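Local coordinates for surface protein R28 (Streptococcus pyogenes, PDB 6S5Z) that is a cell-wall-anchored streptococcal surface protein, here represented by a Rib domain of immunoglobulin-like fold implicated in infection, at residues A[43-48]-A[71-76]. Sequence-based numbering, arbitrary orientation.
Sequences NWKNGH and VDDVNV. With NA (sodium ion), chain C.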
# COMPACT_ATOMS: atom_id res chain seq x y z
N ASN A 43 4.30 -4.27 -1.49
CA ASN A 43 5.42 -3.52 -2.05
C ASN A 43 4.87 -2.33 -2.80
O ASN A 43 3.71 -2.31 -3.20
CB ASN A 43 6.28 -4.37 -2.99
CG ASN A 43 5.51 -4.86 -4.20
OD1 ASN A 43 4.88 -5.91 -4.16
ND2 ASN A 43 5.54 -4.08 -5.29
N TRP A 44 5.72 -1.33 -2.99
CA TRP A 44 5.34 -0.19 -3.80
C TRP A 44 5.36 -0.57 -5.27
O TRP A 44 6.30 -1.20 -5.76
CB TRP A 44 6.29 1.00 -3.56
CG TRP A 44 6.19 1.55 -2.19
CD1 TRP A 44 7.11 1.45 -1.19
CD2 TRP A 44 5.09 2.27 -1.64
NE1 TRP A 44 6.65 2.07 -0.05
CE2 TRP A 44 5.41 2.59 -0.30
CE3 TRP A 44 3.85 2.69 -2.15
CZ2 TRP A 44 4.54 3.30 0.53
CZ3 TRP A 44 3.00 3.40 -1.33
CH2 TRP A 44 3.34 3.69 -0.00
N LYS A 45 4.31 -0.16 -5.99
CA LYS A 45 4.34 -0.30 -7.44
C LYS A 45 5.52 0.46 -8.01
O LYS A 45 5.84 1.56 -7.56
CB LYS A 45 3.04 0.24 -8.05
CG LYS A 45 2.97 0.12 -9.57
CD LYS A 45 1.58 0.49 -10.06
CE LYS A 45 0.60 -0.57 -9.66
NZ LYS A 45 0.83 -1.81 -10.41
N ASN A 46 6.17 -0.13 -9.00
CA ASN A 46 7.27 0.55 -9.69
C ASN A 46 6.81 1.92 -10.17
O ASN A 46 5.78 2.03 -10.84
CB ASN A 46 7.73 -0.29 -10.88
CG ASN A 46 8.46 -1.54 -10.45
OD1 ASN A 46 8.92 -1.64 -9.32
ND2 ASN A 46 8.55 -2.51 -11.35
N GLY A 47 7.57 2.95 -9.82
CA GLY A 47 7.23 4.29 -10.24
C GLY A 47 6.21 4.97 -9.37
O GLY A 47 5.86 6.13 -9.65
N HIS A 48 5.70 4.30 -8.34
CA HIS A 48 4.61 4.85 -7.55
C HIS A 48 4.90 4.75 -6.05
O HIS A 48 3.97 4.65 -5.24
CB HIS A 48 3.30 4.16 -7.92
CG HIS A 48 2.81 4.56 -9.28
ND1 HIS A 48 2.09 5.72 -9.51
CD2 HIS A 48 2.96 3.97 -10.50
CE1 HIS A 48 1.81 5.82 -10.80
NE2 HIS A 48 2.33 4.77 -11.42
N VAL A 71 -3.04 -10.13 -7.48
CA VAL A 71 -2.49 -8.89 -6.96
C VAL A 71 -3.55 -7.81 -7.01
O VAL A 71 -4.23 -7.65 -8.03
CB VAL A 71 -1.24 -8.45 -7.77
CG1 VAL A 71 -0.64 -7.17 -7.20
CG2 VAL A 71 -0.18 -9.55 -7.79
N ASP A 72 -3.66 -7.05 -5.94
CA ASP A 72 -4.51 -5.87 -5.88
C ASP A 72 -3.62 -4.63 -5.88
O ASP A 72 -2.57 -4.63 -5.24
CB ASP A 72 -5.39 -5.86 -4.62
CG ASP A 72 -6.79 -6.37 -4.86
OD1 ASP A 72 -7.34 -6.12 -5.96
OD2 ASP A 72 -7.38 -6.97 -3.92
N ASP A 73 -4.03 -3.61 -6.63
CA ASP A 73 -3.40 -2.30 -6.59
C ASP A 73 -4.23 -1.37 -5.71
O ASP A 73 -5.46 -1.30 -5.86
CB ASP A 73 -3.26 -1.70 -7.99
CG ASP A 73 -2.23 -2.42 -8.83
OD1 ASP A 73 -1.35 -3.11 -8.28
OD2 ASP A 73 -2.30 -2.29 -10.07
N VAL A 74 -3.58 -0.66 -4.80
CA VAL A 74 -4.26 0.20 -3.85
C VAL A 74 -3.65 1.59 -3.90
O VAL A 74 -2.47 1.76 -3.58
CB VAL A 74 -4.20 -0.36 -2.42
CG1 VAL A 74 -4.92 0.58 -1.48
CG2 VAL A 74 -4.81 -1.76 -2.37
N ASN A 75 -4.44 2.58 -4.32
CA ASN A 75 -4.00 3.97 -4.31
C ASN A 75 -3.98 4.52 -2.89
O ASN A 75 -4.95 4.38 -2.15
CB ASN A 75 -4.93 4.83 -5.18
CG ASN A 75 -4.90 4.42 -6.63
OD1 ASN A 75 -3.87 3.95 -7.14
ND2 ASN A 75 -6.03 4.55 -7.31
N VAL A 76 -2.87 5.15 -2.52
CA VAL A 76 -2.67 5.67 -1.17
C VAL A 76 -2.15 7.10 -1.24
O VAL A 76 -1.69 7.58 -2.27
CB VAL A 76 -1.71 4.81 -0.33
CG1 VAL A 76 -2.14 3.35 -0.30
CG2 VAL A 76 -0.27 4.93 -0.89
NA NA C . -9.88 -6.79 -4.15
O HOH W 1 -9.84 -6.07 -6.77
O HOH W 2 -12.34 -6.28 -3.34
O HOH W 3 -9.73 -4.17 -3.91
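The indole edge of Trp44 meets Val76 and the ammonium of Lys45 meets Asp73 across strand 56-65, which lies between strands 41-44 and 71-81 in the immunoglobulin-like sheet of this Rib domain. The example illustrates how next-but-one strands, too far apart for backbone bonding, can still be joined when long side chains from one side meet shorter ones from the other, on both surfaces. On one surface Lys45, just past the end of strand 41-44, starts with CG anti to the backbone N (chi1 -180°), runs straight, then bends at its last two torsions, meeting the Asp73 side chain at about a right angle. NZ lies above the carboxylate plane, 3.2 Å from OD2 and 3.3 Å from OD1 of Asp73, with CE over the same face, 3.5 Å from Asp73 CG; the salt bridge's individual hydrogen bonds are weak. Glu63 forms a second salt bridge with NZ, so one ammonium probably offsets part of the charge of both acids. On the other surface Trp44 CZ3 lies 3.6 Å from Val76 CG2, with CH2 next nearest; the methyl sits near the ring plane, and NE1 is held by Leu24 O. Lys45 also opens a type II turn, closed by His48 N on Lys45 O. One residue before Asp73, Asp72 binds the sodium ion together with the carbonyls of Lys6 and Tyr9: its OD2 lies 2.5 Å from the metal, while OD1 accepts a hydrogen bond from a sodium-bound water.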